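Local coordinates for putative oxidoreductase molybdopterin-binding subunit (Sulfolobus tokodaii, PDB 4ZOH), which probably serves as the large, molybdenum-bearing subunit of a xanthine dehydrogenase/aldehyde oxidase-family oxidoreductase, holding the pterin cytosine dinucleotide form of the cofactor, at residues G483-T486 / V487-G491; N534-T537 / F538-V542; L602-G605 / Q606-G610. All blocks are in the same frame, centred on the assembly; numbering follows the deposited sequence.

Contact 1 (G483-T486 / V487-G491). With MCN (pterin cytosine dinucleotide), chain D.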
loop_
_atom_site.group_PDB
_atom_site.type_symbol
_atom_site.label_atom_id
_atom_site.label_comp_id
_atom_site.label_asym_id
_atom_site.label_seq_id
_atom_site.Cartn_x
_atom_site.Cartn_y
_atom_site.Cartn_z
ATOM N N GLY A 483 15.819 20.920 -15.863
ATOM C CA GLY A 483 16.193 21.726 -17.053
ATOM C C GLY A 483 15.009 22.343 -17.833
ATOM O O GLY A 483 15.113 22.529 -19.067
ATOM N N SER A 484 13.892 22.615 -17.131
ATOM C CA SER A 484 12.730 23.289 -17.696
ATOM C C SER A 484 12.415 22.696 -19.058
ATOM O O SER A 484 12.243 23.398 -20.070
ATOM C CB SER A 484 12.993 24.777 -17.735
ATOM O OG SER A 484 13.361 25.261 -16.424
ATOM N N ARG A 485 12.314 21.375 -19.053
ATOM C CA ARG A 485 12.187 20.585 -20.261
ATOM C C ARG A 485 10.832 19.949 -20.374
ATOM O O ARG A 485 10.464 19.464 -21.433
ATOM C CB ARG A 485 13.294 19.457 -20.277
ATOM C CG ARG A 485 13.009 18.279 -19.306
ATOM C CD ARG A 485 14.242 17.340 -19.111
ATOM N NE ARG A 485 14.573 16.635 -20.347
ATOM C CZ ARG A 485 13.872 15.600 -20.841
ATOM N NH1 ARG A 485 12.837 15.130 -20.142
ATOM N NH2 ARG A 485 14.204 15.019 -22.013
ATOM N N THR A 486 10.059 19.938 -19.301
ATOM C CA THR A 486 8.908 19.018 -19.291
ATOM C C THR A 486 7.795 19.386 -20.256
ATOM O O THR A 486 7.355 18.519 -21.063
ATOM C CB THR A 486 8.349 18.853 -17.894
ATOM O OG1 THR A 486 9.407 18.425 -17.040
ATOM C CG2 THR A 486 7.250 17.873 -17.892
ATOM N N VAL A 487 7.338 20.641 -20.232
ATOM C CA VAL A 487 6.216 20.932 -21.153
ATOM C C VAL A 487 6.719 20.883 -22.628
ATOM O O VAL A 487 6.004 20.465 -23.540
ATOM C CB VAL A 487 5.453 22.254 -20.815
ATOM C CG1 VAL A 487 6.231 23.467 -21.319
ATOM C CG2 VAL A 487 4.030 22.187 -21.430
ATOM N N THR A 488 7.974 21.255 -22.840
ATOM C CA THR A 488 8.499 21.326 -24.210
ATOM C C THR A 488 8.826 19.946 -24.786
ATOM O O THR A 488 8.291 19.563 -25.831
ATOM C CB THR A 488 9.729 22.237 -24.217
ATOM O OG1 THR A 488 9.315 23.481 -23.718
ATOM C CG2 THR A 488 10.269 22.488 -25.661
ATOM N N ILE A 489 9.768 19.244 -24.141
ATOM C CA ILE A 489 10.186 17.909 -24.626
ATOM C C ILE A 489 9.137 16.830 -24.316
ATOM O O ILE A 489 8.740 15.974 -25.189
ATOM C CB ILE A 489 11.557 17.522 -24.024
ATOM C CG1 ILE A 489 12.607 18.631 -24.248
ATOM C CG2 ILE A 489 12.034 16.221 -24.672
ATOM C CD1 ILE A 489 12.705 19.197 -25.684
ATOM N N GLY A 490 8.664 16.833 -23.064
ATOM C CA GLY A 490 7.639 15.874 -22.698
ATOM C C GLY A 490 6.346 16.207 -23.448
ATOM O O GLY A 490 5.608 15.309 -23.854
ATOM N N GLY A 491 6.050 17.494 -23.651
ATOM C CA GLY A 491 4.775 17.829 -24.381
ATOM C C GLY A 491 4.874 17.459 -25.865
ATOM O O GLY A 491 3.885 17.010 -26.500
HETATM N N1 MCN D . 4.659 26.403 -19.213
HETATM C C2 MCN D . 3.814 26.818 -20.230
HETATM N N3 MCN D . 4.302 27.355 -21.391
HETATM C C4 MCN D . 5.680 27.486 -21.527
HETATM C C5 MCN D . 6.542 27.076 -20.512
HETATM C C6 MCN D . 6.033 26.503 -19.346
HETATM O O2 MCN D . 2.585 26.722 -20.157
HETATM N N4 MCN D . 6.132 28.003 -22.649
HETATM C "C1'" MCN D . 4.045 25.819 -18.020
HETATM C C2D MCN D . 3.961 24.299 -18.180
HETATM O "O2'" MCN D . 2.740 23.871 -18.704
HETATM C "C3'" MCN D . 4.022 23.818 -16.755
HETATM C C4D MCN D . 5.120 24.670 -16.269
HETATM O O4D MCN D . 4.864 26.004 -16.889
HETATM O "O3'" MCN D . 2.865 24.069 -16.035
HETATM C "C5'" MCN D . 6.208 23.812 -16.886
HETATM O "O5'" MCN D . 7.361 24.431 -16.906
HETATM P PA MCN D . 8.639 23.895 -17.754
HETATM O O1A MCN D . 8.444 22.895 -18.783
HETATM O O2A MCN D . 9.227 25.242 -18.070
HETATM O O3A MCN D . 9.498 23.347 -16.410
HETATM P PB MCN D . 9.279 21.861 -15.818
HETATM O O1B MCN D . 10.220 20.932 -16.568
HETATM O O2B MCN D . 7.890 21.402 -15.731
HETATM O O3B MCN D . 9.755 22.118 -14.387
HETATM C C10 MCN D . 11.136 21.975 -13.954
HETATM C "C9'" MCN D . 11.579 23.191 -13.178
HETATM C "C8'" MCN D . 12.833 23.002 -12.504
HETATM S "S8'" MCN D . 14.249 22.486 -13.408
HETATM C "C7'" MCN D . 13.014 23.325 -11.193
HETATM S "S7'" MCN D . 14.596 23.237 -10.374
HETATM C "C6'" MCN D . 11.956 23.902 -10.387
HETATM C C7 MCN D . 10.831 24.486 -11.305
HETATM O "O9'" MCN D . 10.529 23.492 -12.263
HETATM N "N5'" MCN D . 11.437 22.987 -9.372
HETATM C C4A MCN D . 10.113 23.034 -8.890
HETATM N "N8'" MCN D . 9.606 24.774 -10.499
HETATM C C4B MCN D . 9.213 23.977 -9.464
HETATM N "N1'" MCN D . 7.958 24.115 -9.030
HETATM C "C2'" MCN D . 7.517 23.314 -8.063
HETATM N "N2'" MCN D . 6.269 23.461 -7.671
HETATM N "N3'" MCN D . 8.350 22.338 -7.422
HETATM C "C4'" MCN D . 9.697 22.196 -7.826
HETATM O "O4'" MCN D . 10.445 21.348 -7.258
HETATM O O HOH W 1 9.931 22.939 -21.125
#
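Ile489 N reaches back to Arg485 O (2.8 Å), the donor nitrogen lying nearly along the C=O axis at 161°, and this bond closes the first turn of helix 486-512; one residue on, the turn widens to the pi type and Gly491 N makes a weak bond to Thr486 O. A CB on Gly490 would clash with that same Thr486 O. The Arg485 and Ile489 side chains cross at about a right angle: Ile489 CB lies over one guanidinium face, offset toward its rim, and CG2 is 3.6 Å from Arg485 NH2. The guanidinium itself is held by a salt bridge to Glu421 and by backbone carbonyls of Phe417, Trp420 and Gly480. At the helix start the N-H groups turn to the cofactor. O1B of the pyrophosphate takes Thr486 N at 2.9 Å and Thr486 OG1 at 2.7 Å; chi1 of -56° sets that hydroxyl beside its own backbone N, so both grip one oxygen. Val487 N meets O1A almost straight (2.9 Å, 169°), while Val487 CG1 packs 3.4 Å from the same oxygen. A water receives Thr488 N and donates to Ser484 O and to O1A. The helix dipole would probably add to the attraction for the phosphates. Binding of a diphosphate at a helix N-terminus is the role of this segment in the dinucleotide site of the molybdopterin-binding domain.

Contact 2 (N534-T537 / F538-V542); sequences NKVT and FNEIV
The Glu540 carboxylate is met at OE1 from above its plane, 54° out of it, by Thr537 N (3.1 Å), half of a capping box at the start of helix 538-547. At the first residue of the helix, the Phe538 ring has Val542 CG2 over one face, offset toward the rim, and Asn539 OD1 in plane at its edge. The other half of the box is Glu540 N, which donates to Thr537 OG1 at 3.2 Å. With chi1 at 64°, that hydroxyl sits between its backbone N and carbonyl carbon, facing the first turn. The Glu540 chain bends at chi2 (145°) to bring its carboxylate back over the N-cap residue, where the helix dipole would probably stabilise its negative charge. Beside the box, Val536 CG2 lies 3.4 Å from both Glu540 CB and OE1. Val536 and Ile541 cross at about a right angle on the buried side, which helix 486-512 covers through Leu505 and Ile508 against Ile541. Asn526 adds a side-chain bond to Phe538 N, tying the helix start to the neighbouring strand 526-528. Below the cap, Ile541 N bonds to Thr537 O at 2.9 Å, and Ile541 CG1 packs 3.4 Å from that same carbonyl oxygen.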
loop_
_atom_site.group_PDB
_atom_site.type_symbol
_atom_site.label_atom_id
_atom_site.label_comp_id
_atom_site.label_asym_id
_atom_site.label_seq_id
_atom_site.Cartn_x
_atom_site.Cartn_y
_atom_site.Cartn_z
ATOM N N ASN A 534 -22.088 9.013 -44.141
ATOM C CA ASN A 534 -22.049 7.891 -43.169
ATOM C C ASN A 534 -21.010 8.206 -42.080
ATOM O O ASN A 534 -19.933 8.743 -42.372
ATOM C CB ASN A 534 -21.718 6.533 -43.826
ATOM C CG ASN A 534 -22.945 5.827 -44.395
ATOM O OD1 ASN A 534 -24.083 6.144 -44.048
ATOM N ND2 ASN A 534 -22.712 4.866 -45.288
ATOM N N LYS A 535 -21.350 7.878 -40.842
ATOM C CA LYS A 535 -20.576 8.280 -39.691
ATOM C C LYS A 535 -20.357 7.073 -38.771
ATOM O O LYS A 535 -21.287 6.321 -38.518
ATOM C CB LYS A 535 -21.380 9.350 -38.955
ATOM C CG LYS A 535 -20.624 10.188 -37.941
ATOM C CD LYS A 535 -21.589 10.899 -36.990
ATOM C CE LYS A 535 -20.924 12.124 -36.389
ATOM N NZ LYS A 535 -21.701 12.494 -35.179
ATOM N N VAL A 536 -19.143 6.902 -38.256
ATOM C CA VAL A 536 -18.919 5.946 -37.153
ATOM C C VAL A 536 -18.402 6.694 -35.916
ATOM O O VAL A 536 -17.463 7.472 -36.026
ATOM C CB VAL A 536 -18.074 4.697 -37.600
ATOM C CG1 VAL A 536 -16.796 5.090 -38.334
ATOM C CG2 VAL A 536 -17.837 3.731 -36.446
ATOM N N THR A 537 -19.081 6.511 -34.778
ATOM C CA THR A 537 -18.697 7.165 -33.527
ATOM C C THR A 537 -17.328 6.707 -32.962
ATOM O O THR A 537 -16.804 5.631 -33.346
ATOM C CB THR A 537 -19.724 6.943 -32.425
ATOM O OG1 THR A 537 -19.781 5.544 -32.127
ATOM C CG2 THR A 537 -21.138 7.507 -32.822
ATOM N N PHE A 538 -16.762 7.532 -32.059
ATOM C CA PHE A 538 -15.501 7.220 -31.341
ATOM C C PHE A 538 -15.581 5.819 -30.692
ATOM O O PHE A 538 -14.767 4.954 -31.013
ATOM C CB PHE A 538 -15.188 8.295 -30.282
ATOM C CG PHE A 538 -14.027 7.935 -29.380
ATOM C CD1 PHE A 538 -12.719 8.161 -29.796
ATOM C CD2 PHE A 538 -14.251 7.383 -28.097
ATOM C CE1 PHE A 538 -11.649 7.834 -28.942
ATOM C CE2 PHE A 538 -13.189 7.057 -27.248
ATOM C CZ PHE A 538 -11.877 7.264 -27.676
ATOM N N ASN A 539 -16.603 5.600 -29.871
ATOM C CA ASN A 539 -16.792 4.343 -29.204
ATOM C C ASN A 539 -16.934 3.118 -30.159
ATOM O O ASN A 539 -16.366 2.049 -29.871
ATOM C CB ASN A 539 -17.930 4.422 -28.181
ATOM C CG ASN A 539 -17.556 5.274 -26.960
ATOM O OD1 ASN A 539 -17.854 6.496 -26.891
ATOM N ND2 ASN A 539 -16.911 4.640 -25.979
ATOM N N GLU A 540 -17.630 3.296 -31.296
ATOM C CA GLU A 540 -17.723 2.230 -32.306
ATOM C C GLU A 540 -16.386 1.968 -32.967
ATOM O O GLU A 540 -16.047 0.815 -33.216
ATOM C CB GLU A 540 -18.802 2.486 -33.400
ATOM C CG GLU A 540 -20.256 2.276 -32.999
ATOM C CD GLU A 540 -21.184 3.294 -33.710
ATOM O OE1 GLU A 540 -20.793 3.913 -34.756
ATOM O OE2 GLU A 540 -22.313 3.496 -33.204
ATOM N N ILE A 541 -15.604 2.995 -33.245
ATOM C CA ILE A 541 -14.268 2.772 -33.799
ATOM C C ILE A 541 -13.403 1.882 -32.854
ATOM O O ILE A 541 -12.681 0.955 -33.300
ATOM C CB ILE A 541 -13.551 4.118 -34.134
ATOM C CG1 ILE A 541 -14.183 4.812 -35.382
ATOM C CG2 ILE A 541 -12.060 3.906 -34.377
ATOM C CD1 ILE A 541 -13.682 6.225 -35.599
ATOM N N VAL A 542 -13.493 2.204 -31.555
ATOM C CA VAL A 542 -12.674 1.600 -30.516
ATOM C C VAL A 542 -13.095 0.128 -30.406
ATOM O O VAL A 542 -12.264 -0.755 -30.500
ATOM C CB VAL A 542 -12.838 2.332 -29.187
ATOM C CG1 VAL A 542 -12.219 1.503 -28.044
ATOM C CG2 VAL A 542 -12.208 3.724 -29.237
#

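Contact 3 (L602-G605 / Q606-G610); sequences LAEG and QAIGG. With MCN (pterin cytosine dinucleotide), chain D.
Gln606 CB rests 3.4 Å from Ala603 O, one turn back along helix 600-619, and CG lies 3.5 Å from Leu602 O while facing the ribose oxygen O4D of the cofactor. A bend at chi2 (-54°) swings the amide out of the helix toward the pterin. There NE2 donates to the ring nitrogen N8' at 2.8 Å, with an N-H...N angle of 151°. On the other branch, OE1 receives a water that also donates to Leu602 O, so each end of the amide has a partner and its rotation is fixed. Alanine in its place is likely to leave N8' without this donor and the water short of an acceptor. Leu602 CB and CD2 both touch ribose O3' from one side, at 3.3 and 3.4 Å, and Ala603 CB approaches the cytosine near C2. Away from the cofactor, Glu604 and Ile608 extend alongside in one direction, with Ile608 CD1 3.7 Å from Glu604 CG. Trp653 of strand 651-655 covers Ala603, Glu604 and Ala607, and a neighbouring protein chain packs on Leu602, Glu604 and Ile608. The unbroken i to i+4 bonding is that of a regular alpha helix, here forming one wall of the pterin cytosine dinucleotide pocket from pterin to cytosine.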
loop_
_atom_site.group_PDB
_atom_site.type_symbol
_atom_site.label_atom_id
_atom_site.label_comp_id
_atom_site.label_asym_id
_atom_site.label_seq_id
_atom_site.Cartn_x
_atom_site.Cartn_y
_atom_site.Cartn_z
ATOM N N LEU A 602 -0.298 28.689 -15.202
ATOM C CA LEU A 602 0.770 27.768 -14.684
ATOM C C LEU A 602 2.117 28.361 -15.010
ATOM O O LEU A 602 2.992 28.383 -14.146
ATOM C CB LEU A 602 0.597 26.393 -15.373
ATOM C CG LEU A 602 -0.251 25.488 -14.462
ATOM C CD1 LEU A 602 -1.562 26.145 -14.025
ATOM C CD2 LEU A 602 -0.479 24.224 -15.259
ATOM N N ALA A 603 2.236 28.975 -16.208
ATOM C CA ALA A 603 3.492 29.651 -16.547
ATOM C C ALA A 603 3.794 30.792 -15.606
ATOM O O ALA A 603 4.885 30.882 -15.034
ATOM C CB ALA A 603 3.534 30.052 -18.012
ATOM N N GLU A 604 2.798 31.587 -15.299
ATOM C CA GLU A 604 2.963 32.720 -14.340
ATOM C C GLU A 604 3.228 32.168 -12.954
ATOM O O GLU A 604 4.041 32.719 -12.146
ATOM C CB GLU A 604 1.621 33.531 -14.266
ATOM C CG GLU A 604 1.695 34.608 -13.177
ATOM C CD GLU A 604 0.422 35.512 -13.125
ATOM O OE1 GLU A 604 -0.408 35.367 -14.041
ATOM O OE2 GLU A 604 0.268 36.380 -12.222
ATOM N N GLY A 605 2.520 31.079 -12.648
ATOM C CA GLY A 605 2.746 30.417 -11.354
ATOM C C GLY A 605 4.251 30.021 -11.211
ATOM O O GLY A 605 4.851 30.255 -10.212
ATOM N N GLN A 606 4.843 29.489 -12.266
ATOM C CA GLN A 606 6.327 29.162 -12.290
ATOM C C GLN A 606 7.203 30.413 -12.190
ATOM O O GLN A 606 8.179 30.446 -11.427
ATOM C CB GLN A 606 6.656 28.415 -13.596
ATOM C CG GLN A 606 6.109 27.003 -13.578
ATOM C CD GLN A 606 6.605 26.265 -12.335
ATOM O OE1 GLN A 606 5.807 25.844 -11.470
ATOM N NE2 GLN A 606 7.918 26.169 -12.189
ATOM N N ALA A 607 6.847 31.460 -12.972
ATOM C CA ALA A 607 7.573 32.738 -12.903
ATOM C C ALA A 607 7.588 33.257 -11.484
ATOM O O ALA A 607 8.642 33.582 -10.942
ATOM C CB ALA A 607 6.995 33.790 -13.877
ATOM N N ILE A 608 6.413 33.325 -10.863
ATOM C CA ILE A 608 6.361 33.843 -9.525
ATOM C C ILE A 608 7.129 32.978 -8.522
ATOM O O ILE A 608 7.824 33.535 -7.710
ATOM C CB ILE A 608 4.889 34.077 -9.038
ATOM C CG1 ILE A 608 4.239 35.203 -9.871
ATOM C CG2 ILE A 608 4.840 34.442 -7.510
ATOM C CD1 ILE A 608 2.714 35.247 -9.648
ATOM N N GLY A 609 6.913 31.649 -8.494
ATOM C CA GLY A 609 7.706 30.803 -7.569
ATOM C C GLY A 609 9.233 31.020 -7.697
ATOM O O GLY A 609 9.931 31.173 -6.690
ATOM N N GLY A 610 9.730 31.048 -8.941
ATOM C CA GLY A 610 11.165 31.308 -9.185
ATOM C C GLY A 610 11.638 32.661 -8.760
ATOM O O GLY A 610 12.672 32.800 -8.072
HETATM N N1 MCN D . 4.659 26.403 -19.213
HETATM C C2 MCN D . 3.814 26.818 -20.230
HETATM N N3 MCN D . 4.302 27.355 -21.391
HETATM C C4 MCN D . 5.680 27.486 -21.527
HETATM C C5 MCN D . 6.542 27.076 -20.512
HETATM C C6 MCN D . 6.033 26.503 -19.346
HETATM O O2 MCN D . 2.585 26.722 -20.157
HETATM N N4 MCN D . 6.132 28.003 -22.649
HETATM C "C1'" MCN D . 4.045 25.819 -18.020
HETATM C C2D MCN D . 3.961 24.299 -18.180
HETATM O "O2'" MCN D . 2.740 23.871 -18.704
HETATM C "C3'" MCN D . 4.022 23.818 -16.755
HETATM C C4D MCN D . 5.120 24.670 -16.269
HETATM O O4D MCN D . 4.864 26.004 -16.889
HETATM O "O3'" MCN D . 2.865 24.069 -16.035
HETATM C "C5'" MCN D . 6.208 23.812 -16.886
HETATM O "O5'" MCN D . 7.361 24.431 -16.906
HETATM P PA MCN D . 8.639 23.895 -17.754
HETATM O O1A MCN D . 8.444 22.895 -18.783
HETATM O O2A MCN D . 9.227 25.242 -18.070
HETATM O O3A MCN D . 9.498 23.347 -16.410
HETATM P PB MCN D . 9.279 21.861 -15.818
HETATM O O1B MCN D . 10.220 20.932 -16.568
HETATM O O2B MCN D . 7.890 21.402 -15.731
HETATM O O3B MCN D . 9.755 22.118 -14.387
HETATM C C10 MCN D . 11.136 21.975 -13.954
HETATM C "C9'" MCN D . 11.579 23.191 -13.178
HETATM C "C8'" MCN D . 12.833 23.002 -12.504
HETATM S "S8'" MCN D . 14.249 22.486 -13.408
HETATM C "C7'" MCN D . 13.014 23.325 -11.193
HETATM S "S7'" MCN D . 14.596 23.237 -10.374
HETATM C "C6'" MCN D . 11.956 23.902 -10.387
HETATM C C7 MCN D . 10.831 24.486 -11.305
HETATM O "O9'" MCN D . 10.529 23.492 -12.263
HETATM N "N5'" MCN D . 11.437 22.987 -9.372
HETATM C C4A MCN D . 10.113 23.034 -8.890
HETATM N "N8'" MCN D . 9.606 24.774 -10.499
HETATM C C4B MCN D . 9.213 23.977 -9.464
HETATM N "N1'" MCN D . 7.958 24.115 -9.030
HETATM C "C2'" MCN D . 7.517 23.314 -8.063
HETATM N "N2'" MCN D . 6.269 23.461 -7.671
HETATM N "N3'" MCN D . 8.350 22.338 -7.422
HETATM C "C4'" MCN D . 9.697 22.196 -7.826
HETATM O "O4'" MCN D . 10.445 21.348 -7.258
HETATM O O HOH W 2 2.729 26.624 -11.905
#

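In the fold
Contacts 1 and 3 serve one ligand: the 483-491 turn takes the pyrophosphate, the 602-610 helix reaches both pterin and nucleoside ends. Their centres are 15 Å apart and their nearest atoms about 7 Å apart, without touching, so the cofactor bridges them. Arg485 has its side chain about 9 Å from the molybdenum, and that of Gln606 is about 9 Å from an iron-sulfur cluster. Contact 2 lies far from this site, its centre 34 Å from that of contact 1 and 41 Å from that of contact 3. Helix 486-512 connects contacts 1 and 2, starting at the phosphates and packing its later residues against Phe538 and Ile541.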